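Local structure of shikimate dehydrogenase (NADP(+)) (Peptoclostridium difficile, 5DZS) at residues Q56-T61 with N86-R91; K70-I75 with N93-Y98; F109-I114 with K228-L233; I177-T182 with I207-N212. The protein probably catalyses the reversible NADPH-linked reduction of 3-dehydroshikimate to shikimate, a step of the chorismate pathway that leads to aromatic amino acids. All blocks are in the same frame, centred on the assembly; numbering follows the deposited sequence. Where two conformers were deposited one is given.

Contact 1: residues Q56-T61 with N86-R91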
loop_
_atom_site.group_PDB
_atom_site.type_symbol
_atom_site.label_atom_id
_atom_site.label_comp_id
_atom_site.label_asym_id
_atom_site.label_seq_id
_atom_site.Cartn_x
_atom_site.Cartn_y
_atom_site.Cartn_z
ATOM N N GLN B 56 11.271 8.009 9.357
ATOM C CA GLN B 56 10.587 7.374 8.230
ATOM C C GLN B 56 9.082 7.371 8.339
ATOM O O GLN B 56 8.367 7.468 7.322
ATOM C CB GLN B 56 11.110 5.942 8.028
ATOM C CG GLN B 56 10.562 5.274 6.793
ATOM C CD GLN B 56 11.200 3.955 6.494
ATOM O OE1 GLN B 56 12.406 3.752 6.697
ATOM N NE2 GLN B 56 10.392 3.039 5.968
ATOM N N GLY B 57 8.582 7.174 9.534
ATOM C CA GLY B 57 7.137 7.151 9.715
ATOM C C GLY B 57 6.705 7.474 11.111
ATOM O O GLY B 57 7.440 7.165 12.066
ATOM N N VAL B 58 5.503 8.021 11.256
ATOM C CA VAL B 58 4.943 8.217 12.575
ATOM C C VAL B 58 3.485 7.845 12.562
ATOM O O VAL B 58 2.809 7.948 11.515
ATOM C CB VAL B 58 5.081 9.644 13.157
ATOM C CG1 VAL B 58 6.552 10.027 13.266
ATOM C CG2 VAL B 58 4.329 10.660 12.345
ATOM N N ASN B 59 2.999 7.375 13.689
ATOM C CA ASN B 59 1.580 7.320 13.922
ATOM C C ASN B 59 1.152 8.615 14.584
ATOM O O ASN B 59 1.955 9.300 15.219
ATOM C CB ASN B 59 1.227 6.141 14.810
ATOM C CG ASN B 59 1.406 4.823 14.111
ATOM O OD1 ASN B 59 2.186 3.978 14.552
ATOM N ND2 ASN B 59 0.699 4.631 13.016
ATOM N N VAL B 60 -0.147 8.925 14.453
ATOM C CA VAL B 60 -0.712 10.140 15.047
ATOM C C VAL B 60 -1.927 9.696 15.832
ATOM O O VAL B 60 -2.797 8.926 15.325
ATOM C CB VAL B 60 -1.109 11.173 13.966
ATOM C CG1 VAL B 60 -1.606 12.469 14.589
ATOM C CG2 VAL B 60 0.054 11.475 13.062
ATOM N N THR B 61 -2.007 10.158 17.055
ATOM C CA THR B 61 -3.157 9.882 17.897
ATOM C C THR B 61 -3.784 11.189 18.403
ATOM O O THR B 61 -3.511 12.305 17.898
ATOM C CB THR B 61 -2.832 8.857 18.995
ATOM O OG1 THR B 61 -4.043 8.447 19.673
ATOM C CG2 THR B 61 -1.846 9.396 19.976
ATOM N N ASN B 86 -3.878 8.788 10.765
ATOM C CA ASN B 86 -3.166 8.206 11.908
ATOM C C ASN B 86 -1.821 7.598 11.560
ATOM O O ASN B 86 -1.158 7.084 12.457
ATOM C CB ASN B 86 -4.027 7.188 12.636
ATOM C CG ASN B 86 -4.167 5.895 11.890
ATOM O OD1 ASN B 86 -3.768 5.750 10.734
ATOM N ND2 ASN B 86 -4.736 4.916 12.571
ATOM N N THR B 87 -1.408 7.683 10.295
ATOM C CA THR B 87 -0.150 7.072 9.837
ATOM C C THR B 87 0.460 8.010 8.807
ATOM O O THR B 87 -0.210 8.365 7.836
ATOM C CB THR B 87 -0.409 5.675 9.241
ATOM O OG1 THR B 87 -0.999 4.820 10.241
ATOM C CG2 THR B 87 0.866 5.029 8.723
ATOM N N ILE B 88 1.707 8.401 9.018
ATOM C CA ILE B 88 2.427 9.281 8.098
ATOM C C ILE B 88 3.702 8.572 7.620
ATOM O O ILE B 88 4.406 7.939 8.445
ATOM C CB ILE B 88 2.805 10.613 8.777
ATOM C CG1 ILE B 88 1.532 11.411 9.115
ATOM C CG2 ILE B 88 3.755 11.465 7.924
ATOM C CD1 ILE B 88 1.741 12.636 9.983
ATOM N N LEU B 89 4.009 8.702 6.342
ATOM C CA LEU B 89 5.210 8.136 5.721
ATOM C C LEU B 89 6.000 9.280 5.087
ATOM O O LEU B 89 5.437 10.105 4.357
ATOM C CB LEU B 89 4.823 7.146 4.636
ATOM C CG LEU B 89 5.948 6.621 3.734
ATOM C CD1 LEU B 89 7.072 5.895 4.454
ATOM C CD2 LEU B 89 5.336 5.712 2.679
ATOM N N LEU B 90 7.305 9.320 5.341
ATOM C CA LEU B 90 8.249 10.249 4.706
ATOM C C LEU B 90 8.955 9.550 3.550
ATOM O O LEU B 90 9.595 8.521 3.734
ATOM C CB LEU B 90 9.319 10.698 5.721
ATOM C CG LEU B 90 10.487 11.520 5.168
ATOM C CD1 LEU B 90 10.033 12.911 4.760
ATOM C CD2 LEU B 90 11.599 11.592 6.241
ATOM N N ARG B 91 8.833 10.123 2.357
ATOM C CA ARG B 91 9.557 9.658 1.178
ATOM C C ARG B 91 9.956 10.832 0.341
ATOM O O ARG B 91 9.133 11.668 -0.004
ATOM C CB ARG B 91 8.708 8.685 0.334
ATOM C CG ARG B 91 8.490 7.310 0.898
ATOM C CD ARG B 91 9.760 6.485 1.020
ATOM N NE ARG B 91 9.433 5.191 1.618
ATOM C CZ ARG B 91 10.326 4.367 2.162
ATOM N NH1 ARG B 91 11.626 4.679 2.167
ATOM N NH2 ARG B 91 9.918 3.227 2.707
#
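Asn86 O takes two hydrogen bonds from the other strand. Val60 N reaches it at 2.9 Å, and Asn59 ND2 reaches Asn86 O at 3.1 Å from the opposite face of the carbonyl. The oxygen lies in the amide plane of Asn59. Tyr33 OH bonds to Asn59 OD1, so that amide is held at both ends. The Asn86 side chain turns elsewhere: ND2 bonds to Thr100, and OD1 accepts from Thr87 OG1 from above its plane. Asn86 is a predicted shikimate ligand, as is Thr61 at the end of 56-61. The Thr87 side chain runs alongside that of Asn59. With Asn86 it faces Tyr98 of strand 94-98, a classic beta bulge. The two strands, 57-60 and 87-91, are antiparallel neighbours in the mixed sheet of the substrate-binding domain. Ile88 and Val58 form a hydrogen-bonded pair. Ile88 N gives to Val58 O at 2.8 Å, and Val58 N gives to Ile88 O at 3.0 Å. The Ile88 CG1 branch stands anti to the carbonyl carbon (chi1 -66°), and its CD1 meets Val60 CG2 at 3.7 Å. Val58 CG2 rests against Ile88 CB at 3.9 Å. Leu89 is paired with Gly57, and its CD1 reaches Gln56 O. Leu90 N gives a nearly straight bond to Gln56 O at 2.9 Å. Arg91 NH2 lies near Gln56 NE2 without bonding to it; both are donors, and each makes a weak bond to Trp247 O.

Contact 2: residues K70-I75 with N93-Y98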
loop_
_atom_site.group_PDB
_atom_site.type_symbol
_atom_site.label_atom_id
_atom_site.label_comp_id
_atom_site.label_asym_id
_atom_site.label_seq_id
_atom_site.Cartn_x
_atom_site.Cartn_y
_atom_site.Cartn_z
ATOM N N LYS B 70 -3.250 19.315 7.410
ATOM C CA LYS B 70 -2.817 20.488 6.637
ATOM C C LYS B 70 -1.322 20.547 6.368
ATOM O O LYS B 70 -0.898 21.278 5.466
ATOM C CB LYS B 70 -3.261 21.786 7.321
ATOM C CG LYS B 70 -2.469 22.155 8.573
ATOM C CD LYS B 70 -2.995 23.444 9.207
ATOM C CE LYS B 70 -4.371 23.262 9.806
ATOM N NZ LYS B 70 -4.388 22.404 11.022
ATOM N N TYR B 71 -0.539 19.753 7.113
ATOM C CA TYR B 71 0.907 19.778 7.007
ATOM C C TYR B 71 1.429 18.703 6.085
ATOM O O TYR B 71 2.638 18.613 5.885
ATOM C CB TYR B 71 1.562 19.608 8.387
ATOM C CG TYR B 71 1.149 20.684 9.362
ATOM C CD1 TYR B 71 1.667 21.972 9.261
ATOM C CD2 TYR B 71 0.228 20.428 10.360
ATOM C CE1 TYR B 71 1.290 22.956 10.150
ATOM C CE2 TYR B 71 -0.150 21.418 11.252
ATOM C CZ TYR B 71 0.369 22.673 11.124
ATOM O OH TYR B 71 0.000 23.656 11.992
ATOM N N LEU B 72 0.536 17.877 5.532
ATOM C CA LEU B 72 0.962 16.793 4.674
ATOM C C LEU B 72 0.915 17.143 3.193
ATOM O O LEU B 72 0.148 18.009 2.757
ATOM C CB LEU B 72 0.092 15.550 4.964
ATOM C CG LEU B 72 -0.042 15.222 6.447
ATOM C CD1 LEU B 72 -0.898 13.984 6.647
ATOM C CD2 LEU B 72 1.324 15.040 7.110
ATOM N N ASP B 73 1.750 16.469 2.404
ATOM C CA ASP B 73 1.819 16.707 1.009
ATOM C C ASP B 73 0.788 15.927 0.202
ATOM O O ASP B 73 0.228 16.454 -0.762
ATOM C CB ASP B 73 3.224 16.414 0.512
ATOM C CG ASP B 73 4.244 17.307 1.161
ATOM O OD1 ASP B 73 4.308 18.500 0.720
ATOM O OD2 ASP B 73 4.998 16.876 2.051
ATOM N N PHE B 74 0.529 14.681 0.618
ATOM C CA PHE B 74 -0.389 13.815 -0.069
ATOM C C PHE B 74 -1.187 13.065 0.974
ATOM O O PHE B 74 -0.624 12.643 1.976
ATOM C CB PHE B 74 0.348 12.815 -0.974
ATOM C CG PHE B 74 1.271 13.466 -1.955
ATOM C CD1 PHE B 74 0.759 14.096 -3.073
ATOM C CD2 PHE B 74 2.650 13.465 -1.747
ATOM C CE1 PHE B 74 1.611 14.722 -3.982
ATOM C CE2 PHE B 74 3.478 14.068 -2.660
ATOM C CZ PHE B 74 2.968 14.701 -3.752
ATOM N N ILE B 75 -2.478 12.927 0.742
ATOM C CA ILE B 75 -3.384 12.202 1.617
ATOM C C ILE B 75 -4.068 11.075 0.855
ATOM O O ILE B 75 -4.696 11.288 -0.195
ATOM C CB ILE B 75 -4.403 13.139 2.262
ATOM C CG1 ILE B 75 -3.634 14.245 3.027
ATOM C CG2 ILE B 75 -5.312 12.352 3.192
ATOM C CD1 ILE B 75 -4.496 15.288 3.689
ATOM N N ASN B 93 11.446 13.558 0.955
ATOM C CA ASN B 93 11.166 14.818 1.624
ATOM C C ASN B 93 9.716 15.284 1.585
ATOM O O ASN B 93 9.424 16.463 1.845
ATOM C CB ASN B 93 12.099 15.931 1.084
ATOM C CG ASN B 93 12.425 16.974 2.126
ATOM O OD1 ASN B 93 12.738 16.648 3.269
ATOM N ND2 ASN B 93 12.387 18.236 1.723
ATOM N N MET B 94 8.818 14.336 1.289
ATOM C CA MET B 94 7.388 14.581 1.234
ATOM C C MET B 94 6.707 13.715 2.281
ATOM O O MET B 94 7.207 12.647 2.636
ATOM C CB MET B 94 6.833 14.230 -0.151
ATOM C CG MET B 94 7.405 15.071 -1.270
ATOM S SD MET B 94 6.901 16.793 -1.157
ATOM C CE MET B 94 5.336 16.713 -1.992
ATOM N N LEU B 95 5.576 14.191 2.789
ATOM C CA LEU B 95 4.789 13.449 3.768
ATOM C C LEU B 95 3.463 12.974 3.184
ATOM O O LEU B 95 2.701 13.765 2.625
ATOM C CB LEU B 95 4.521 14.285 5.027
ATOM C CG LEU B 95 5.786 14.723 5.769
ATOM C CD1 LEU B 95 5.394 15.589 6.970
ATOM C CD2 LEU B 95 6.636 13.565 6.198
ATOM N N TYR B 96 3.211 11.673 3.349
ATOM C CA TYR B 96 2.011 10.978 2.888
ATOM C C TYR B 96 1.215 10.543 4.088
ATOM O O TYR B 96 1.764 9.909 5.013
ATOM C CB TYR B 96 2.386 9.732 2.085
ATOM C CG TYR B 96 3.077 10.012 0.763
ATOM C CD1 TYR B 96 4.400 10.432 0.711
ATOM C CD2 TYR B 96 2.418 9.805 -0.423
ATOM C CE1 TYR B 96 5.004 10.699 -0.499
ATOM C CE2 TYR B 96 3.034 10.039 -1.623
ATOM C CZ TYR B 96 4.312 10.499 -1.655
ATOM O OH TYR B 96 4.962 10.730 -2.870
ATOM N N GLY B 97 -0.056 10.863 4.097
ATOM C CA GLY B 97 -0.964 10.504 5.178
ATOM C C GLY B 97 -1.925 9.382 4.827
ATOM O O GLY B 97 -2.536 9.396 3.739
ATOM N N TYR B 98 -2.109 8.460 5.775
ATOM C CA TYR B 98 -2.986 7.309 5.639
ATOM C C TYR B 98 -3.819 7.156 6.893
ATOM O O TYR B 98 -3.517 7.763 7.933
ATOM C CB TYR B 98 -2.165 6.011 5.455
ATOM C CG TYR B 98 -1.172 6.041 4.331
ATOM C CD1 TYR B 98 0.079 6.637 4.478
ATOM C CD2 TYR B 98 -1.463 5.476 3.111
ATOM C CE1 TYR B 98 0.970 6.685 3.443
ATOM C CE2 TYR B 98 -0.532 5.476 2.082
ATOM C CZ TYR B 98 0.701 6.086 2.274
ATOM O OH TYR B 98 1.630 6.111 1.235
#
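The rings of Phe74 and Tyr96 stand next to each other. Phe74 CB is 3.7 Å from Tyr96 CD2. Phe74 CG is 3.9 Å from Tyr96 CE2. Phe74 CD2 sits over one face of the tyrosine ring, offset toward the rim, 3.4 Å from Tyr96 CZ. Further out, Phe74 CE2 nears Tyr96 OH. The ring planes are inclined at 32°. The parallel pairing of the two residues puts both side chains on one face of the sheet, and matching first torsions (chi1 -55° and -67°) swing the rings the same way along it. Leu95 O takes bonds from both Asp73 N (2.9 Å) and Phe74 N (3.1 Å), and Gly97 N gives to Phe74 O at 2.8 Å. Asp73 turns its carboxylate toward strand 94-98: Leu95 N bonds to the anti lone pair of Asp73 OD2 at 2.8 Å. Leu72 CD2 packs on Leu95 CB at 3.9 Å. Strand 74-75 is the last of the mixed sheet within this chain, beside 94-98. Helix 46-53 packs against Leu95, Leu72 and Leu95 pack on Ile88 of strand 87-91, and Lys80 of the second subunit packs on Phe74 and Tyr96.

Contact 3: residues F109-I114 with K228-L233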
loop_
_atom_site.group_PDB
_atom_site.type_symbol
_atom_site.label_atom_id
_atom_site.label_comp_id
_atom_site.label_asym_id
_atom_site.label_seq_id
_atom_site.Cartn_x
_atom_site.Cartn_y
_atom_site.Cartn_z
ATOM N N PHE B 109 -13.866 -6.456 14.319
ATOM C CA PHE B 109 -15.253 -6.949 14.196
ATOM C C PHE B 109 -15.293 -8.372 13.658
ATOM O O PHE B 109 -16.068 -9.197 14.140
ATOM C CB PHE B 109 -16.111 -6.024 13.334
ATOM C CG PHE B 109 -16.690 -4.863 14.087
ATOM C CD1 PHE B 109 -15.935 -3.738 14.341
ATOM C CD2 PHE B 109 -18.000 -4.893 14.532
ATOM C CE1 PHE B 109 -16.467 -2.659 15.021
ATOM C CE2 PHE B 109 -18.540 -3.819 15.229
ATOM C CZ PHE B 109 -17.774 -2.700 15.465
ATOM N N LYS B 110 -14.451 -8.671 12.675
ATOM C CA LYS B 110 -14.381 -10.025 12.132
ATOM C C LYS B 110 -13.866 -10.995 13.176
ATOM O O LYS B 110 -14.393 -12.086 13.328
ATOM C CB LYS B 110 -13.468 -10.083 10.906
ATOM C CG LYS B 110 -14.040 -9.412 9.676
ATOM C CD LYS B 110 -12.998 -9.343 8.578
ATOM C CE LYS B 110 -13.567 -8.737 7.309
ATOM N NZ LYS B 110 -12.479 -8.350 6.374
ATOM N N MET B 111 -12.843 -10.591 13.910
ATOM C CA MET B 111 -12.253 -11.457 14.922
ATOM C C MET B 111 -13.272 -11.769 16.024
ATOM O O MET B 111 -13.368 -12.912 16.480
ATOM C CB MET B 111 -10.978 -10.803 15.478
ATOM C CG MET B 111 -10.294 -11.538 16.619
ATOM S SD MET B 111 -11.130 -11.338 18.206
ATOM C CE MET B 111 -11.031 -9.556 18.452
ATOM N N ALA B 112 -14.041 -10.755 16.419
ATOM C CA ALA B 112 -15.049 -10.897 17.465
ATOM C C ALA B 112 -16.371 -11.480 16.934
ATOM O O ALA B 112 -17.321 -11.647 17.699
ATOM C CB ALA B 112 -15.295 -9.547 18.118
ATOM N N ASN B 113 -16.439 -11.790 15.640
ATOM C CA ASN B 113 -17.658 -12.347 15.044
ATOM C C ASN B 113 -18.865 -11.442 15.265
ATOM O O ASN B 113 -19.934 -11.913 15.663
ATOM C CB ASN B 113 -17.959 -13.751 15.602
ATOM C CG ASN B 113 -16.805 -14.723 15.423
ATOM O OD1 ASN B 113 -16.401 -15.403 16.369
ATOM N ND2 ASN B 113 -16.261 -14.790 14.213
ATOM N N ILE B 114 -18.698 -10.147 15.010
ATOM C CA ILE B 114 -19.781 -9.184 15.157
ATOM C C ILE B 114 -20.169 -8.647 13.775
ATOM O O ILE B 114 -19.398 -7.915 13.136
ATOM C CB ILE B 114 -19.393 -8.006 16.075
ATOM C CG1 ILE B 114 -19.000 -8.501 17.468
ATOM C CG2 ILE B 114 -20.551 -7.020 16.184
ATOM C CD1 ILE B 114 -18.336 -7.442 18.323
ATOM N N LYS B 228 -21.859 -8.778 25.805
ATOM C CA LYS B 228 -20.696 -9.115 24.984
ATOM C C LYS B 228 -19.776 -7.895 24.989
ATOM O O LYS B 228 -20.229 -6.781 24.751
ATOM C CB LYS B 228 -21.126 -9.490 23.561
ATOM C CG LYS B 228 -19.987 -9.895 22.638
ATOM C CD LYS B 228 -20.519 -10.439 21.319
ATOM C CE LYS B 228 -19.419 -10.627 20.282
ATOM N NZ LYS B 228 -18.291 -11.477 20.754
ATOM N N THR B 229 -18.502 -8.103 25.311
ATOM C CA THR B 229 -17.520 -7.012 25.351
ATOM C C THR B 229 -16.298 -7.295 24.493
ATOM O O THR B 229 -15.935 -8.442 24.268
ATOM C CB THR B 229 -17.006 -6.756 26.777
ATOM O OG1 THR B 229 -16.387 -7.947 27.291
ATOM C CG2 THR B 229 -18.130 -6.315 27.682
ATOM N N CYS B 230 -15.650 -6.223 24.038
ATOM C CA CYS B 230 -14.459 -6.329 23.216
ATOM C C CYS B 230 -13.604 -5.099 23.490
ATOM O O CYS B 230 -14.123 -3.978 23.410
ATOM C CB CYS B 230 -14.874 -6.378 21.751
ATOM S SG CYS B 230 -13.519 -6.559 20.586
ATOM N N ASP B 231 -12.323 -5.296 23.831
ATOM C CA ASP B 231 -11.412 -4.163 24.079
ATOM C C ASP B 231 -10.644 -3.799 22.816
ATOM O O ASP B 231 -10.855 -4.390 21.757
ATOM C CB ASP B 231 -10.499 -4.357 25.313
ATOM C CG ASP B 231 -9.405 -5.408 25.126
ATOM O OD1 ASP B 231 -8.960 -5.670 23.992
ATOM O OD2 ASP B 231 -8.952 -5.943 26.162
ATOM N N GLY B 232 -9.786 -2.798 22.918
ATOM C CA GLY B 232 -9.134 -2.295 21.720
ATOM C C GLY B 232 -7.838 -2.938 21.318
ATOM O O GLY B 232 -7.286 -2.561 20.290
ATOM N N LEU B 233 -7.364 -3.929 22.077
ATOM C CA LEU B 233 -6.012 -4.455 21.805
ATOM C C LEU B 233 -5.838 -5.082 20.426
ATOM O O LEU B 233 -4.840 -4.825 19.746
ATOM C CB LEU B 233 -5.559 -5.423 22.899
ATOM C CG LEU B 233 -4.121 -5.940 22.779
ATOM C CD1 LEU B 233 -3.090 -4.810 22.782
ATOM C CD2 LEU B 233 -3.838 -6.928 23.903
#
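The end of helix 101-111, at residues 111-114, and strand 228-230 run 138° apart, and their nearest CA atoms, those of Ala112 and Cys230, are 7.4 Å apart. Side chains therefore carry most of the contact. The helix ends in a Schellman motif: Asn113 has positive phi, Asn113 N bonds to Lys110 O, and Ile114 N bonds to Phe109 O at 2.9 Å. This turn leaves Ala112 O able to accept from Lys228 NZ, a weak bond of 3.2 Å. The lysine runs extended and bends at its last torsion (chi4 55°), which brings NZ round to the oxygen. On the way Lys228 CE passes Ile114 CG1 at 3.6 Å, the two side chains running head to tail. Ile114 also packs on strand 205-208. Cys230 SG faces Ala112 CB (4.3 Å) and Met111 CE (4.4 Å), both long contacts. Asp231 OD1 accepts from Leu233 N and caps helix 233-248, beside Gly232, a predicted NADP(+) ligand. The chemistry combines long apolar contacts at Cys230, a closer one between the lysine and Ile114, and one weak polar bond. The charged lysine tip probably gains some favourable attraction from the carbonyl at the helix C-terminus.

Contact 4: residues I177-T182 with I207-N212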
loop_
_atom_site.group_PDB
_atom_site.type_symbol
_atom_site.label_atom_id
_atom_site.label_comp_id
_atom_site.label_asym_id
_atom_site.label_seq_id
_atom_site.Cartn_x
_atom_site.Cartn_y
_atom_site.Cartn_z
ATOM N N ILE B 177 -25.377 -2.332 19.471
ATOM C CA ILE B 177 -23.982 -2.020 19.750
ATOM C C ILE B 177 -23.731 -0.608 20.253
ATOM O O ILE B 177 -24.301 0.358 19.740
ATOM C CB ILE B 177 -23.155 -2.163 18.448
ATOM C CG1 ILE B 177 -23.180 -3.613 17.951
ATOM C CG2 ILE B 177 -21.721 -1.688 18.647
ATOM C CD1 ILE B 177 -22.744 -3.767 16.508
ATOM N N ILE B 178 -22.895 -0.500 21.279
ATOM C CA ILE B 178 -22.429 0.800 21.748
ATOM C C ILE B 178 -20.900 0.747 21.702
ATOM O O ILE B 178 -20.257 -0.133 22.303
ATOM C CB ILE B 178 -23.009 1.215 23.119
ATOM C CG1 ILE B 178 -22.607 2.661 23.451
ATOM C CG2 ILE B 178 -22.611 0.244 24.223
ATOM C CD1 ILE B 178 -23.358 3.239 24.637
ATOM N N LEU B 179 -20.333 1.701 20.978
ATOM C CA LEU B 179 -18.893 1.764 20.756
ATOM C C LEU B 179 -18.312 3.044 21.360
ATOM O O LEU B 179 -18.784 4.166 21.070
ATOM C CB LEU B 179 -18.619 1.656 19.265
ATOM C CG LEU B 179 -17.139 1.639 18.819
ATOM C CD1 LEU B 179 -16.955 0.843 17.540
ATOM C CD2 LEU B 179 -16.576 3.042 18.665
ATOM N N ASN B 180 -17.317 2.868 22.222
ATOM C CA ASN B 180 -16.649 4.001 22.843
ATOM C C ASN B 180 -15.467 4.512 22.024
ATOM O O ASN B 180 -14.425 3.846 21.945
ATOM C CB ASN B 180 -16.119 3.639 24.227
ATOM C CG ASN B 180 -15.379 4.797 24.868
ATOM O OD1 ASN B 180 -15.808 5.946 24.765
ATOM N ND2 ASN B 180 -14.254 4.506 25.509
ATOM N N ALA B 181 -15.630 5.690 21.434
ATOM C CA ALA B 181 -14.563 6.350 20.679
ATOM C C ALA B 181 -14.054 7.593 21.431
ATOM O O ALA B 181 -13.400 8.442 20.831
ATOM C CB ALA B 181 -15.050 6.743 19.294
ATOM N N THR B 182 -14.341 7.684 22.731
ATOM C CA THR B 182 -13.903 8.809 23.561
ATOM C C THR B 182 -12.607 8.435 24.270
ATOM O O THR B 182 -12.285 7.260 24.392
ATOM C CB THR B 182 -14.941 9.190 24.638
ATOM O OG1 THR B 182 -14.939 8.235 25.713
ATOM C CG2 THR B 182 -16.337 9.317 24.045
ATOM N N ILE B 207 -18.211 -2.188 22.591
ATOM C CA ILE B 207 -16.898 -2.179 21.966
ATOM C C ILE B 207 -16.146 -0.972 22.494
ATOM O O ILE B 207 -16.617 0.157 22.390
ATOM C CB ILE B 207 -16.989 -2.116 20.429
ATOM C CG1 ILE B 207 -17.747 -3.350 19.916
ATOM C CG2 ILE B 207 -15.593 -2.026 19.816
ATOM C CD1 ILE B 207 -18.057 -3.310 18.438
ATOM N N ASP B 208 -14.981 -1.208 23.083
ATOM C CA ASP B 208 -14.179 -0.101 23.596
ATOM C C ASP B 208 -12.879 -0.034 22.809
ATOM O O ASP B 208 -12.136 -0.996 22.786
ATOM C CB ASP B 208 -13.905 -0.294 25.096
ATOM C CG ASP B 208 -13.430 0.987 25.781
ATOM O OD1 ASP B 208 -13.138 1.987 25.078
ATOM O OD2 ASP B 208 -13.377 0.997 27.029
ATOM N N LEU B 209 -12.607 1.093 22.163
ATOM C CA LEU B 209 -11.369 1.216 21.390
ATOM C C LEU B 209 -10.160 1.398 22.295
ATOM O O LEU B 209 -9.014 1.236 21.855
ATOM C CB LEU B 209 -11.463 2.337 20.359
ATOM C CG LEU B 209 -12.596 2.200 19.335
ATOM C CD1 LEU B 209 -12.494 3.262 18.248
ATOM C CD2 LEU B 209 -12.645 0.802 18.727
ATOM N N ILE B 210 -10.406 1.721 23.557
ATOM C CA ILE B 210 -9.337 1.887 24.524
ATOM C C ILE B 210 -8.816 0.535 24.963
ATOM O O ILE B 210 -9.550 -0.457 25.008
ATOM C CB ILE B 210 -9.835 2.618 25.794
ATOM C CG1 ILE B 210 -10.353 4.025 25.451
ATOM C CG2 ILE B 210 -8.743 2.684 26.850
ATOM C CD1 ILE B 210 -9.333 4.939 24.797
ATOM N N TYR B 211 -7.526 0.486 25.252
ATOM C CA TYR B 211 -6.948 -0.709 25.819
ATOM C C TYR B 211 -6.136 -0.329 27.041
ATOM O O TYR B 211 -5.289 0.559 26.980
ATOM C CB TYR B 211 -6.042 -1.475 24.855
ATOM C CG TYR B 211 -5.326 -2.571 25.610
ATOM C CD1 TYR B 211 -6.024 -3.683 26.075
ATOM C CD2 TYR B 211 -3.973 -2.469 25.917
ATOM C CE1 TYR B 211 -5.392 -4.679 26.794
ATOM C CE2 TYR B 211 -3.331 -3.458 26.638
ATOM C CZ TYR B 211 -4.045 -4.560 27.077
ATOM O OH TYR B 211 -3.405 -5.550 27.788
ATOM N N ASN B 212 -6.430 -0.995 28.150
ATOM C CA ASN B 212 -5.665 -0.830 29.368
ATOM C C ASN B 212 -5.615 -2.190 30.071
ATOM O O ASN B 212 -6.648 -2.848 30.246
ATOM C CB ASN B 212 -6.236 0.272 30.271
ATOM C CG ASN B 212 -7.666 0.013 30.688
ATOM O OD1 ASN B 212 -8.362 -0.813 30.097
ATOM N ND2 ASN B 212 -8.119 0.733 31.710
#
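Asn180 ND2 gives a hydrogen bond of 2.8 Å to Asp208 OD1. The parallel pairing puts both residues on one face of the sheet. With CG anti to the backbone N in each (chi1 178° and -164°), the amide and carboxylate run out as neighbours, their planes 61° apart. Asp208 OD1 also takes Ile210 N at 3.1 Å, from the opposite face of the carboxylate, closing an Asx turn. Thr216 OG1 holds the other oxygen, Asp208 OD2. Asn180 OD1 serves a second Asx turn: it accepts from Thr182 N and, on a lone pair, from Thr182 OG1 at 2.6 Å. The backbones pair as parallel strands. Ile207 N gives to Ile178 O at 2.9 Å, and Asn180 N to Ile207 O at 2.8 Å. Beyond these, Leu209 N makes only a weak bond to Asn180 O, where the strands begin to part. On the other face Leu179 CD1 packs on Ile207 CG2 at 3.9 Å. Leu179 CD2 touches Leu209 CD1 at 4.1 Å, and Ile177 CG2 meets Ile207 CD1 farther back. Met108 of helix 101-111 packs on Ile207 and Leu209. The strands belong to a beta-alpha-beta unit of the parallel, Rossmann-type nucleotide-binding sheet. The linked polar groups fix the turns at the C-terminal ends of both strands, where such sheets bind the dinucleotide. Leu209 is a predicted NADP(+) ligand there, and Tyr211 a predicted shikimate ligand. The buried carboxylate has several donors around it, which would probably stabilise its negative charge.

Contacts 1 and 2 belong to the substrate-binding sheet, contacts 3 and 4 to the parallel nucleotide-binding sheet. Contacts 1 and 2 have centres 9 Å apart and share neighbouring strands: Leu89 N lies 2.9 Å from Tyr96 O, a probable hydrogen bond. Both touch the second subunit. Contacts 3 and 4, centres 10 Å apart, are joined in the same way by Asp208 N and Cys230 O at 2.9 Å. Between the sheets, contacts 1 and 4 come within about 8 Å at their nearest atoms. Predicted shikimate ligands occur on both sides, Thr61 and Asn86 in contact 1 and Tyr211 in contact 4, consistent with a substrate site between the domains. Predicted NADP(+) ligands Leu209 and Gly232 lie in contacts 4 and 3.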